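Local coordinates for teichoic acid biosynthesis protein F (PDB 3L7I) that takes part in teichoic acid biosynthesis and, in its modelled part, has a GT-B-type fold of two parallel-sheet domains, at residues A[623-626]-A[627-630]; A[655-658]-A[659-662]; A[706-709]-A[710-714]; A[713-716]-A[717-721]. One frame throughout, in Å; residues are numbered along the deposited sequence.

Interaction 1: residues A[623-626]-A[627-630]. With SO4 (sulfate ion), chain G.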
ATOM      1  N   TYR A 623      21.616  -7.403  51.137  1.00 60.61           N
ATOM      2  CA  TYR A 623      20.606  -6.427  50.737  1.00 61.50           C
ATOM      3  C   TYR A 623      19.540  -7.130  49.924  1.00 60.84           C
ATOM      4  O   TYR A 623      19.548  -7.085  48.704  1.00 61.32           O
ATOM      5  CB  TYR A 623      21.236  -5.330  49.875  1.00 63.12           C
ATOM      6  CG  TYR A 623      22.641  -5.046  50.272  1.00 63.80           C
ATOM      7  CD1 TYR A 623      23.695  -5.374  49.430  1.00 64.10           C
ATOM      8  CD2 TYR A 623      22.926  -4.495  51.527  1.00 64.39           C
ATOM      9  CE1 TYR A 623      25.004  -5.138  49.817  1.00 65.01           C
ATOM     10  CE2 TYR A 623      24.225  -4.259  51.927  1.00 65.30           C
ATOM     11  CZ  TYR A 623      25.267  -4.578  51.072  1.00 65.61           C
ATOM     12  OH  TYR A 623      26.570  -4.341  51.463  1.00 66.82           O
ATOM     13  N   SER A 624      18.600  -7.785  50.572  1.00 60.01           N
ATOM     14  CA  SER A 624      17.640  -8.531  49.795  1.00 59.62           C
ATOM     15  C   SER A 624      16.293  -8.521  50.450  1.00 59.74           C
ATOM     16  O   SER A 624      16.179  -8.598  51.673  1.00 59.48           O
ATOM     17  CB  SER A 624      18.112  -9.967  49.607  1.00 58.44           C
ATOM     18  OG  SER A 624      17.139 -10.711  48.904  1.00 58.32           O
ATOM     19  N   SER A 625      15.274  -8.435  49.615  1.00 60.40           N
ATOM     20  CA  SER A 625      13.900  -8.520  50.050  1.00 60.83           C
ATOM     21  C   SER A 625      13.557  -9.896  50.640  1.00 59.77           C
ATOM     22  O   SER A 625      12.470 -10.067  51.196  1.00 60.22           O
ATOM     23  CB  SER A 625      12.978  -8.205  48.869  1.00 62.06           C
ATOM     24  OG  SER A 625      11.760  -8.924  48.963  1.00 62.25           O
ATOM     25  N   VAL A 626      14.448 -10.878  50.508  1.00 58.65           N
ATOM     26  CA  VAL A 626      14.197 -12.162  51.159  1.00 57.90           C
ATOM     27  C   VAL A 626      14.172 -12.073  52.676  1.00 57.81           C
ATOM     28  O   VAL A 626      13.504 -12.860  53.325  1.00 57.81           O
ATOM     29  CB  VAL A 626      15.196 -13.301  50.782  1.00 56.96           C
ATOM     30  CG1 VAL A 626      14.997 -13.747  49.355  1.00 57.28           C
ATOM     31  CG2 VAL A 626      16.645 -12.889  51.077  1.00 56.57           C
ATOM     32  N   MET A 627      14.907 -11.145  53.262  1.00 58.00           N
ATOM     33  CA  MET A 627      14.888 -11.086  54.715  1.00 58.22           C
ATOM     34  C   MET A 627      13.457 -10.882  55.234  1.00 59.19           C
ATOM     35  O   MET A 627      13.114 -11.330  56.330  1.00 59.45           O
ATOM     36  CB  MET A 627      15.817  -9.994  55.227  1.00 58.72           C
ATOM     37  CG  MET A 627      15.546  -8.651  54.623  1.00 59.74           C
ATOM     38  SD  MET A 627      16.439  -7.385  55.517  1.00 60.85           S
ATOM     39  CE  MET A 627      15.877  -5.906  54.659  1.00 62.36           C
ATOM     40  N   PHE A 628      12.624 -10.215  54.442  1.00 59.99           N
ATOM     41  CA  PHE A 628      11.283  -9.894  54.886  1.00 61.27           C
ATOM     42  C   PHE A 628      10.420 -11.136  54.833  1.00 61.18           C
ATOM     43  O   PHE A 628       9.396 -11.211  55.510  1.00 62.26           O
ATOM     44  CB  PHE A 628      10.647  -8.803  54.026  1.00 62.49           C
ATOM     45  CG  PHE A 628      11.336  -7.475  54.102  1.00 63.10           C
ATOM     46  CD1 PHE A 628      11.403  -6.781  55.289  1.00 63.94           C
ATOM     47  CD2 PHE A 628      11.893  -6.909  52.979  1.00 63.16           C
ATOM     48  CE1 PHE A 628      12.021  -5.563  55.360  1.00 64.80           C
ATOM     49  CE2 PHE A 628      12.512  -5.684  53.046  1.00 64.04           C
ATOM     50  CZ  PHE A 628      12.576  -5.013  54.237  1.00 64.86           C
ATOM     51  N   ASP A 629      10.808 -12.102  54.011  1.00 60.19           N
ATOM     52  CA  ASP A 629      10.052 -13.337  53.899  1.00 60.32           C
ATOM     53  C   ASP A 629      10.434 -14.247  55.044  1.00 59.85           C
ATOM     54  O   ASP A 629       9.585 -14.704  55.823  1.00 60.74           O
ATOM     55  CB  ASP A 629      10.377 -14.051  52.590  1.00 59.73           C
ATOM     56  CG  ASP A 629       9.903 -13.285  51.373  1.00 60.56           C
ATOM     57  OD1 ASP A 629      10.738 -13.055  50.468  1.00 60.06           O
ATOM     58  OD2 ASP A 629       8.701 -12.914  51.320  1.00 61.95           O
ATOM     59  N   TYR A 630      11.732 -14.508  55.132  1.00 58.69           N
ATOM     60  CA  TYR A 630      12.281 -15.446  56.100  1.00 58.34           C
ATOM     61  C   TYR A 630      11.875 -15.056  57.516  1.00 59.30           C
ATOM     62  O   TYR A 630      11.729 -15.911  58.386  1.00 59.72           O
ATOM     63  CB  TYR A 630      13.795 -15.516  55.942  1.00 57.28           C
ATOM     64  CG  TYR A 630      14.428 -16.513  56.831  1.00 57.12           C
ATOM     65  CD1 TYR A 630      14.267 -17.866  56.605  1.00 57.06           C
ATOM     66  CD2 TYR A 630      15.178 -16.114  57.920  1.00 57.33           C
ATOM     67  CE1 TYR A 630      14.853 -18.812  57.461  1.00 57.21           C
ATOM     68  CE2 TYR A 630      15.765 -17.040  58.776  1.00 57.50           C
ATOM     69  CZ  TYR A 630      15.602 -18.381  58.537  1.00 57.42           C
ATOM     70  OH  TYR A 630      16.176 -19.292  59.373  1.00 57.84           O
TER
HETATM   71  S   SO4 G 732      16.165  -7.814  46.003  1.00 92.36           S
HETATM   72  O1  SO4 G 732      17.070  -8.644  45.196  1.00 92.36           O
HETATM   73  O2  SO4 G 732      16.913  -6.685  46.564  1.00 92.36           O
HETATM   74  O3  SO4 G 732      15.073  -7.300  45.176  1.00 92.36           O
HETATM   75  O4  SO4 G 732      15.604  -8.627  47.082  1.00 92.36           O
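M627 reaches back over the carbonyl of S624, while the backbone N of M627 donates to S624 O at 3.3 Å, closing the turn that leads into helix 626-630. Its CB lies 3.8 Å from S624 O. With CG set between the backbone N and the carbonyl carbon (chi1 54°), the chain runs back past that same oxygen, and CG also stands over the centre of the F628 ring, 4.3 Å above its plane. Beyond CG the chain is extended: SD passes S624 O at 4.0 Å and the CE methyl ends equally near, with F639 of strand 637-640 packing on this flexible, apolar side chain. The small hydroxyl of S624 does two jobs. Its OG accepts from V626 N in a nearly straight capping bond of 3.1 Å and donates at 3.2 Å to O4 of the sulfate, an ion probably from the crystallisation liquor. S625 N, still ahead of the helix proper, gives O4 a second bond of 2.6 Å. Further on, V626 O accepts from both D629 N and Y630 N. The carboxylate of D629 turns to R511 in a salt bridge. A serine-capped helix start that grips an anion through a hydroxyl and a backbone N-H, just after strand 618-621, resembles the anion-binding helix starts that follow a strand in Rossmann-like domains.

Interaction 2: residues A[655-658]-A[659-662]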
ATOM      1  N   TYR A 655      14.518   2.075  51.742  1.00 73.64           N
ATOM      2  CA  TYR A 655      13.352   2.665  52.383  1.00 75.79           C
ATOM      3  C   TYR A 655      13.478   2.574  53.883  1.00 78.22           C
ATOM      4  O   TYR A 655      12.950   3.415  54.615  1.00 80.86           O
ATOM      5  CB  TYR A 655      12.070   1.971  51.964  1.00 74.51           C
ATOM      6  CG  TYR A 655      11.684   2.183  50.523  1.00 72.52           C
ATOM      7  CD1 TYR A 655      11.214   3.413  50.075  1.00 73.60           C
ATOM      8  CD2 TYR A 655      11.751   1.133  49.610  1.00 69.66           C
ATOM      9  CE1 TYR A 655      10.840   3.592  48.763  1.00 71.86           C
ATOM     10  CE2 TYR A 655      11.378   1.310  48.306  1.00 67.96           C
ATOM     11  CZ  TYR A 655      10.929   2.537  47.893  1.00 69.05           C
ATOM     12  OH  TYR A 655      10.571   2.674  46.583  1.00 67.37           O
ATOM     13  N   MET A 656      14.174   1.547  54.346  1.00 77.46           N
ATOM     14  CA  MET A 656      14.326   1.377  55.774  1.00 79.75           C
ATOM     15  C   MET A 656      15.694   1.813  56.275  1.00 80.94           C
ATOM     16  O   MET A 656      16.631   2.029  55.497  1.00 79.67           O
ATOM     17  CB  MET A 656      14.055  -0.060  56.167  1.00 78.64           C
ATOM     18  CG  MET A 656      14.943  -1.042  55.477  1.00 75.92           C
ATOM     19  SD  MET A 656      15.367  -2.352  56.636  1.00 76.30           S
ATOM     20  CE  MET A 656      13.771  -2.652  57.386  1.00 77.77           C
ATOM     21  N   ASN A 657      15.798   1.967  57.588  1.00 88.20           N
ATOM     22  CA  ASN A 657      17.067   2.338  58.171  1.00 88.72           C
ATOM     23  C   ASN A 657      17.914   1.106  58.468  1.00 85.27           C
ATOM     24  O   ASN A 657      17.892   0.561  59.572  1.00 86.52           O
ATOM     25  CB  ASN A 657      16.880   3.214  59.399  1.00 94.07           C
ATOM     26  CG  ASN A 657      18.143   3.954  59.756  1.00 95.25           C
ATOM     27  OD1 ASN A 657      19.247   3.470  59.487  1.00 92.07           O
ATOM     28  ND2 ASN A 657      17.998   5.137  60.349  1.00100.08           N
ATOM     29  N   TYR A 658      18.649   0.682  57.445  1.00 81.14           N
ATOM     30  CA  TYR A 658      19.465  -0.533  57.457  1.00 79.50           C
ATOM     31  C   TYR A 658      20.441  -0.633  58.626  1.00 81.49           C
ATOM     32  O   TYR A 658      20.635  -1.711  59.203  1.00 81.17           O
ATOM     33  CB  TYR A 658      20.275  -0.585  56.172  1.00 77.15           C
ATOM     34  CG  TYR A 658      20.972  -1.893  55.889  1.00 75.04           C
ATOM     35  CD1 TYR A 658      20.362  -2.863  55.115  1.00 72.54           C
ATOM     36  CD2 TYR A 658      22.251  -2.135  56.356  1.00 75.65           C
ATOM     37  CE1 TYR A 658      20.991  -4.050  54.827  1.00 70.72           C
ATOM     38  CE2 TYR A 658      22.899  -3.327  56.082  1.00 73.83           C
ATOM     39  CZ  TYR A 658      22.262  -4.286  55.307  1.00 71.36           C
ATOM     40  OH  TYR A 658      22.893  -5.482  55.014  1.00 69.65           O
ATOM     41  N   MET A 659      21.078   0.490  58.950  1.00 86.21           N
ATOM     42  CA  MET A 659      22.076   0.508  59.989  1.00 87.62           C
ATOM     43  C   MET A 659      21.492   0.094  61.322  1.00 90.16           C
ATOM     44  O   MET A 659      22.209  -0.380  62.200  1.00 90.49           O
ATOM     45  CB  MET A 659      22.700   1.891  60.087  1.00 90.56           C
ATOM     46  CG  MET A 659      24.182   1.884  59.818  1.00 88.97           C
ATOM     47  SD  MET A 659      24.589   0.753  58.489  1.00 83.59           S
ATOM     48  CE  MET A 659      25.247   1.891  57.267  1.00 83.79           C
ATOM     49  N   GLU A 660      20.187   0.250  61.477  1.00125.77           N
ATOM     50  CA  GLU A 660      19.585   0.033  62.778  1.00129.21           C
ATOM     51  C   GLU A 660      18.666  -1.177  62.813  1.00127.83           C
ATOM     52  O   GLU A 660      19.097  -2.306  63.061  1.00125.71           O
ATOM     53  CB  GLU A 660      18.821   1.286  63.198  1.00134.19           C
ATOM     54  CG  GLU A 660      19.062   1.694  64.634  1.00138.71           C
ATOM     55  CD  GLU A 660      19.307   3.182  64.771  1.00142.31           C
ATOM     56  OE1 GLU A 660      18.865   3.939  63.878  1.00142.79           O
ATOM     57  OE2 GLU A 660      19.950   3.587  65.764  1.00144.78           O
ATOM     58  N   ASP A 661      17.397  -0.920  62.532  1.00 94.30           N
ATOM     59  CA  ASP A 661      16.326  -1.874  62.770  1.00 94.50           C
ATOM     60  C   ASP A 661      16.214  -3.046  61.788  1.00 89.67           C
ATOM     61  O   ASP A 661      15.220  -3.170  61.078  1.00 89.19           O
ATOM     62  CB  ASP A 661      14.987  -1.124  62.848  1.00 98.63           C
ATOM     63  CG  ASP A 661      14.729  -0.259  61.628  1.00 97.77           C
ATOM     64  OD1 ASP A 661      15.000  -0.734  60.506  1.00 93.18           O
ATOM     65  OD2 ASP A 661      14.260   0.890  61.791  1.00101.89           O
ATOM     66  N   LEU A 662      17.222  -3.913  61.760  1.00 83.77           N
ATOM     67  CA  LEU A 662      17.053  -5.229  61.134  1.00 81.05           C
ATOM     68  C   LEU A 662      17.298  -6.354  62.155  1.00 81.78           C
ATOM     69  O   LEU A 662      17.882  -6.114  63.221  1.00 84.05           O
ATOM     70  CB  LEU A 662      17.846  -5.386  59.820  1.00 78.20           C
ATOM     71  CG  LEU A 662      19.346  -5.189  59.775  1.00 78.14           C
ATOM     72  CD1 LEU A 662      19.834  -5.076  58.339  1.00 75.61           C
ATOM     73  CD2 LEU A 662      19.711  -3.936  60.602  1.00 81.11           C
TER
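A type I beta turn from N657 to E660, with L662, just after it, set against the ring of Y658 inside it, shapes this bend in the long loop between strands 637-640 and 666-667. The turn is closed by E660 N donating to N657 O at 3.0 Å, and asparagine suits the first position of such a turn. L662 then brings CD1 over one face of the Y658 ring in a CH-pi contact, 3.8 Å from its centroid and only 10° off the normal. CG anti to the backbone N (chi1 -169°) directs this ring to F639 and I666, and its OH bonds to D622 O, so tyrosine supplies both an apolar face and a polar end. Two inverse gamma turns, centred on N657 and D661, overlap the two ends of the beta turn; in the second, L662 N donates to E660 O at 2.8 Å, and in the first the bond from Y658 N to M656 O is weak. M659 adds a looser contact, its SD 4.3 Å from Y658 CD2. At the exposed surface N657 ND2 approaches E660 OE1 only loosely, at 3.8 Å, without a hydrogen bond. M656 CE lies 3.9 Å from D661 OD1.

Interaction 3: residues A[706-709]-A[710-714]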
ATOM      1  N   ALA A 706      -3.369 -16.346  52.274  1.00 69.99           N
ATOM      2  CA  ALA A 706      -3.300 -15.470  51.108  1.00 68.32           C
ATOM      3  C   ALA A 706      -3.866 -16.108  49.825  1.00 66.52           C
ATOM      4  O   ALA A 706      -4.686 -15.506  49.135  1.00 66.62           O
ATOM      5  CB  ALA A 706      -1.863 -14.987  50.896  1.00 66.62           C
ATOM      6  N   SER A 707      -3.424 -17.317  49.503  1.00 64.96           N
ATOM      7  CA  SER A 707      -3.883 -17.973  48.289  1.00 63.30           C
ATOM      8  C   SER A 707      -5.395 -18.173  48.337  1.00 65.09           C
ATOM      9  O   SER A 707      -6.083 -18.069  47.317  1.00 64.37           O
ATOM     10  CB  SER A 707      -3.174 -19.302  48.097  1.00 61.77           C
ATOM     11  OG  SER A 707      -1.817 -19.175  48.488  1.00 60.94           O
ATOM     12  N   GLN A 708      -5.910 -18.452  49.528  1.00 67.56           N
ATOM     13  CA  GLN A 708      -7.343 -18.535  49.725  1.00 69.72           C
ATOM     14  C   GLN A 708      -8.037 -17.221  49.371  1.00 70.54           C
ATOM     15  O   GLN A 708      -8.989 -17.210  48.595  1.00 70.56           O
ATOM     16  CB  GLN A 708      -7.630 -18.893  51.163  1.00 72.43           C
ATOM     17  CG  GLN A 708      -9.073 -18.789  51.530  1.00 75.14           C
ATOM     18  CD  GLN A 708      -9.361 -19.547  52.800  1.00 77.60           C
ATOM     19  OE1 GLN A 708     -10.386 -19.334  53.454  1.00 80.42           O
ATOM     20  NE2 GLN A 708      -8.447 -20.443  53.166  1.00 76.66           N
ATOM     21  N   TYR A 709      -7.556 -16.113  49.933  1.00 71.30           N
ATOM     22  CA  TYR A 709      -8.110 -14.800  49.606  1.00 72.10           C
ATOM     23  C   TYR A 709      -8.152 -14.527  48.093  1.00 69.75           C
ATOM     24  O   TYR A 709      -9.215 -14.181  47.560  1.00 70.50           O
ATOM     25  CB  TYR A 709      -7.383 -13.660  50.329  1.00 72.97           C
ATOM     26  CG  TYR A 709      -8.201 -12.389  50.340  1.00 74.83           C
ATOM     27  CD1 TYR A 709      -9.108 -12.129  51.360  1.00 78.08           C
ATOM     28  CD2 TYR A 709      -8.088 -11.462  49.313  1.00 73.47           C
ATOM     29  CE1 TYR A 709      -9.863 -10.973  51.368  1.00 79.93           C
ATOM     30  CE2 TYR A 709      -8.849 -10.297  49.310  1.00 75.27           C
ATOM     31  CZ  TYR A 709      -9.737 -10.054  50.337  1.00 78.50           C
ATOM     32  OH  TYR A 709     -10.500  -8.895  50.321  1.00 80.43           O
ATOM     33  N   ILE A 710      -7.020 -14.679  47.398  1.00 67.07           N
ATOM     34  CA  ILE A 710      -7.036 -14.506  45.951  1.00 64.91           C
ATOM     35  C   ILE A 710      -7.944 -15.525  45.248  1.00 64.53           C
ATOM     36  O   ILE A 710      -8.828 -15.144  44.487  1.00 64.71           O
ATOM     37  CB  ILE A 710      -5.634 -14.506  45.322  1.00 62.25           C
ATOM     38  CG1 ILE A 710      -4.818 -13.357  45.897  1.00 62.75           C
ATOM     39  CG2 ILE A 710      -5.743 -14.336  43.813  1.00 60.25           C
ATOM     40  CD1 ILE A 710      -5.487 -12.009  45.690  1.00 63.97           C
ATOM     41  N   GLY A 711      -7.743 -16.814  45.503  1.00 64.14           N
ATOM     42  CA  GLY A 711      -8.569 -17.822  44.868  1.00 63.93           C
ATOM     43  C   GLY A 711     -10.070 -17.583  45.039  1.00 66.31           C
ATOM     44  O   GLY A 711     -10.851 -17.782  44.106  1.00 65.96           O
ATOM     45  N   ASP A 712     -10.489 -17.173  46.235  1.00 68.89           N
ATOM     46  CA  ASP A 712     -11.908 -16.929  46.480  1.00 71.47           C
ATOM     47  C   ASP A 712     -12.328 -15.625  45.814  1.00 71.54           C
ATOM     48  O   ASP A 712     -13.482 -15.475  45.400  1.00 72.73           O
ATOM     49  CB  ASP A 712     -12.230 -16.880  47.984  1.00 74.45           C
ATOM     50  CG  ASP A 712     -12.116 -18.248  48.671  1.00 74.95           C
ATOM     51  OD1 ASP A 712     -11.964 -19.273  47.961  1.00 73.23           O
ATOM     52  OD2 ASP A 712     -12.173 -18.292  49.926  1.00 77.18           O
ATOM     53  N   LEU A 713     -11.401 -14.669  45.714  1.00 70.41           N
ATOM     54  CA  LEU A 713     -11.730 -13.392  45.075  1.00 70.49           C
ATOM     55  C   LEU A 713     -12.060 -13.641  43.619  1.00 68.61           C
ATOM     56  O   LEU A 713     -13.028 -13.090  43.102  1.00 69.54           O
ATOM     57  CB  LEU A 713     -10.592 -12.376  45.176  1.00 69.54           C
ATOM     58  CG  LEU A 713     -10.898 -11.057  44.468  1.00 69.63           C
ATOM     59  CD1 LEU A 713     -11.853 -10.242  45.289  1.00 72.82           C
ATOM     60  CD2 LEU A 713      -9.639 -10.285  44.236  1.00 68.02           C
ATOM     61  N   ILE A 714     -11.241 -14.477  42.975  1.00 66.08           N
ATOM     62  CA  ILE A 714     -11.435 -14.828  41.566  1.00 64.18           C
ATOM     63  C   ILE A 714     -12.740 -15.581  41.402  1.00 65.55           C
ATOM     64  O   ILE A 714     -13.530 -15.284  40.501  1.00 65.58           O
ATOM     65  CB  ILE A 714     -10.255 -15.655  40.970  1.00 61.40           C
ATOM     66  CG1 ILE A 714      -8.991 -14.802  40.928  1.00 60.01           C
ATOM     67  CG2 ILE A 714     -10.571 -16.105  39.562  1.00 59.80           C
ATOM     68  CD1 ILE A 714      -7.791 -15.559  40.494  1.00 57.63           C
TER
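Residues 706-714 form the opening turns of helix 706-721, where each N-H of I710, G711, D712 and L713 donates to the carbonyl four residues earlier. The bond from I710 N to A706 O measures 3.0 Å and that from D712 N to Q708 O 2.8 Å, lengths usual for a regular alpha helix. The side chains divide by face. Q708 and D712, one turn apart, meet through carbon rather than through their polar ends: Q708 CG is 3.5 Å from D712 OD2, and the amide and carboxylate planes stand 55° apart. D712 CG, anti to the carbonyl carbon (chi1 -70°), leans back toward the preceding turn. The other carboxylate oxygen, OD1, is hydrogen-bonded to the hydroxyls of Y375 and Y380. I710 turns its branched, apolar side chain to I440 and I483 of the seven-stranded parallel sheet and to I372, and its CD1 brushes Y709 CD2 at 4.5 Å. At the helix start D513 bonds to both S707 OG and A706 N. I710 thus faces the sheet, while D712 is held by Y375 and Y380 and the helix start by D513: two hydroxyl partners would probably stabilise a charged D712, and D513 beside the helix N-terminus would be expected to interact favourably with the helix dipole.

Interaction 4: residues A[713-716]-A[717-721]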
ATOM      1  N   LEU A 713     -11.401 -14.669  45.714  1.00 70.41           N
ATOM      2  CA  LEU A 713     -11.730 -13.392  45.075  1.00 70.49           C
ATOM      3  C   LEU A 713     -12.060 -13.641  43.619  1.00 68.61           C
ATOM      4  O   LEU A 713     -13.028 -13.090  43.102  1.00 69.54           O
ATOM      5  CB  LEU A 713     -10.592 -12.376  45.176  1.00 69.54           C
ATOM      6  CG  LEU A 713     -10.898 -11.057  44.468  1.00 69.63           C
ATOM      7  CD1 LEU A 713     -11.853 -10.242  45.289  1.00 72.82           C
ATOM      8  CD2 LEU A 713      -9.639 -10.285  44.236  1.00 68.02           C
ATOM      9  N   ILE A 714     -11.241 -14.477  42.975  1.00 66.08           N
ATOM     10  CA  ILE A 714     -11.435 -14.828  41.566  1.00 64.18           C
ATOM     11  C   ILE A 714     -12.740 -15.581  41.402  1.00 65.55           C
ATOM     12  O   ILE A 714     -13.530 -15.284  40.501  1.00 65.58           O
ATOM     13  CB  ILE A 714     -10.255 -15.655  40.970  1.00 61.40           C
ATOM     14  CG1 ILE A 714      -8.991 -14.802  40.928  1.00 60.01           C
ATOM     15  CG2 ILE A 714     -10.571 -16.105  39.562  1.00 59.80           C
ATOM     16  CD1 ILE A 714      -7.791 -15.559  40.494  1.00 57.63           C
ATOM     17  N   HIS A 715     -12.977 -16.539  42.290  1.00 66.83           N
ATOM     18  CA  HIS A 715     -14.215 -17.302  42.244  1.00 68.43           C
ATOM     19  C   HIS A 715     -15.444 -16.400  42.350  1.00 70.84           C
ATOM     20  O   HIS A 715     -16.419 -16.614  41.647  1.00 71.35           O
ATOM     21  CB  HIS A 715     -14.237 -18.381  43.329  1.00 69.76           C
ATOM     22  CG  HIS A 715     -15.557 -19.077  43.457  1.00 71.94           C
ATOM     23  ND1 HIS A 715     -15.960 -20.073  42.593  1.00 71.68           N
ATOM     24  CD2 HIS A 715     -16.568 -18.914  44.344  1.00 75.05           C
ATOM     25  CE1 HIS A 715     -17.160 -20.497  42.946  1.00 75.24           C
ATOM     26  NE2 HIS A 715     -17.553 -19.808  44.004  1.00 76.61           N
ATOM     27  N   LYS A 716     -15.388 -15.390  43.213  1.00 86.14           N
ATOM     28  CA  LYS A 716     -16.527 -14.498  43.404  1.00 88.82           C
ATOM     29  C   LYS A 716     -16.703 -13.578  42.203  1.00 88.54           C
ATOM     30  O   LYS A 716     -17.808 -13.135  41.916  1.00 91.22           O
ATOM     31  CB  LYS A 716     -16.375 -13.673  44.688  1.00 89.62           C
ATOM     32  CG  LYS A 716     -17.539 -12.711  44.978  1.00 92.63           C
ATOM     33  CD  LYS A 716     -17.162 -11.674  46.043  1.00 93.11           C
ATOM     34  CE  LYS A 716     -18.358 -11.265  46.904  1.00 96.89           C
ATOM     35  NZ  LYS A 716     -19.266 -10.301  46.225  1.00 98.34           N
ATOM     36  N   ASP A 717     -15.613 -13.286  41.504  1.00105.17           N
ATOM     37  CA  ASP A 717     -15.676 -12.426  40.326  1.00105.01           C
ATOM     38  C   ASP A 717     -16.356 -13.147  39.160  1.00105.97           C
ATOM     39  O   ASP A 717     -17.111 -12.531  38.406  1.00107.78           O
ATOM     40  CB  ASP A 717     -14.277 -11.927  39.913  1.00101.98           C
ATOM     41  CG  ASP A 717     -13.868 -10.636  40.630  1.00102.11           C
ATOM     42  OD1 ASP A 717     -14.760  -9.858  41.045  1.00104.58           O
ATOM     43  OD2 ASP A 717     -12.651 -10.390  40.772  1.00100.00           O
ATOM     44  N   ILE A 718     -16.101 -14.447  39.011  1.00 73.67           N
ATOM     45  CA  ILE A 718     -16.638 -15.166  37.852  1.00 74.74           C
ATOM     46  C   ILE A 718     -18.059 -15.684  38.020  1.00 78.36           C
ATOM     47  O   ILE A 718     -18.738 -15.955  37.034  1.00 80.15           O
ATOM     48  CB  ILE A 718     -15.686 -16.249  37.267  1.00 72.49           C
ATOM     49  CG1 ILE A 718     -14.858 -16.933  38.317  1.00 71.01           C
ATOM     50  CG2 ILE A 718     -14.649 -15.599  36.413  1.00 68.13           C
ATOM     51  CD1 ILE A 718     -13.475 -17.288  37.763  1.00 66.31           C
ATOM     52  N   LYS A 719     -18.514 -15.798  39.260  1.00 76.28           N
ATOM     53  CA  LYS A 719     -19.933 -16.023  39.495  1.00 80.08           C
ATOM     54  C   LYS A 719     -20.786 -14.866  38.937  1.00 82.08           C
ATOM     55  O   LYS A 719     -21.804 -15.106  38.295  1.00 84.91           O
ATOM     56  CB  LYS A 719     -20.219 -16.287  40.979  1.00 81.38           C
ATOM     57  CG  LYS A 719     -19.968 -17.742  41.406  1.00 81.57           C
ATOM     58  CD  LYS A 719     -20.732 -18.091  42.683  1.00 84.63           C
ATOM     59  CE  LYS A 719     -20.936 -19.597  42.834  1.00 86.30           C
ATOM     60  NZ  LYS A 719     -22.167 -19.885  43.619  1.00 90.60           N
ATOM     61  N   GLU A 720     -20.364 -13.623  39.150  1.00121.37           N
ATOM     62  CA  GLU A 720     -21.111 -12.487  38.619  1.00123.45           C
ATOM     63  C   GLU A 720     -21.170 -12.537  37.105  1.00123.61           C
ATOM     64  O   GLU A 720     -22.252 -12.507  36.525  1.00126.70           O
ATOM     65  CB  GLU A 720     -20.489 -11.158  39.037  1.00122.23           C
ATOM     66  CG  GLU A 720     -19.827 -11.173  40.390  1.00120.82           C
ATOM     67  CD  GLU A 720     -20.803 -11.431  41.512  1.00123.49           C
ATOM     68  OE1 GLU A 720     -20.364 -11.455  42.688  1.00122.93           O
ATOM     69  OE2 GLU A 720     -22.009 -11.607  41.218  1.00126.42           O
ATOM     70  N   GLN A 721     -20.003 -12.606  36.471  1.00116.94           N
ATOM     71  CA  GLN A 721     -19.915 -12.557  35.014  1.00117.08           C
ATOM     72  C   GLN A 721     -20.854 -13.566  34.371  1.00119.11           C
ATOM     73  O   GLN A 721     -21.339 -13.361  33.255  1.00117.76           O
ATOM     74  CB  GLN A 721     -18.489 -12.827  34.547  1.00112.45           C
ATOM     75  CG  GLN A 721     -17.455 -11.880  35.111  1.00111.02           C
ATOM     76  CD  GLN A 721     -16.087 -12.120  34.511  1.00105.40           C
ATOM     77  OE1 GLN A 721     -15.942 -12.178  33.287  1.00101.04           O
ATOM     78  NE2 GLN A 721     -15.075 -12.264  35.365  1.00104.75           N
TER
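Backbone hydrogen bonds carry the helix from L713 as far as K719, with a weak bond from Q721 N to D717 O beyond. D717 N donates to L713 O at 3.0 Å and has a second, weak bond to I714 O; I718 N follows to I714 O at 3.1 Å, and K719 N to H715 O at a longer 3.3 Å.

Apolar contact joins I714 and I718, whose side chains lie alongside each other and point the same way, I714 CG2 touching I718 CD1 at 3.6 Å. Branched aliphatic residues one turn apart put two apolar side chains against strand 418-423, I714 at V422 and I718 at S419. This is the C-terminal helix of the GT-B-type chain, packed on the seven-stranded parallel sheet, far along the sequence from the strands it covers.

Ring contact comes from H715 and K719. K719 CG stands over one face of the imidazole, and the extended chain then runs out past the ring, CE ending 3.6 Å from H715 NE2, so that methylenes rather than the amine do the touching. With CG anti to the backbone N (chi1 172°), the imidazole swings out to stack with Y380, while ND1 bonds to the hydroxyl of Y383.

Among the charged groups, K716 NZ and E720 OE1 form a long salt bridge of 3.9 Å between exposed residues one turn apart, and K716 CG lies 3.8 Å from the same oxygen. D717, by contrast, lies alongside L713, its OD2 4.1 Å from L713 CG, and that carboxylate oxygen turns to H420 NE2 in a hydrogen bond.

How the interactions relate
Interactions 1 and 2 belong together: their centres are 13 Å apart, and the turn at 655-662 packs on the sulfate-bearing helix start. Y623 CE2 lies 3.6 Å from Y658 OH, F628 CE1 4.0 Å from M656 CE, and M627 CE 4.1 Å from M656 SD, so the two methionines join loop to helix. Interactions 3 and 4 are successive turns of helix 706-721, sharing L713 and I714, with centres 11 Å apart. This helix lies on the seven-stranded parallel sheet, whereas the other pair belongs to the six-stranded one. Interactions 1 and 3 come within about 11 Å at their nearest atoms without touching; interaction 4 lies about 20 Å from interaction 1, again between nearest atoms.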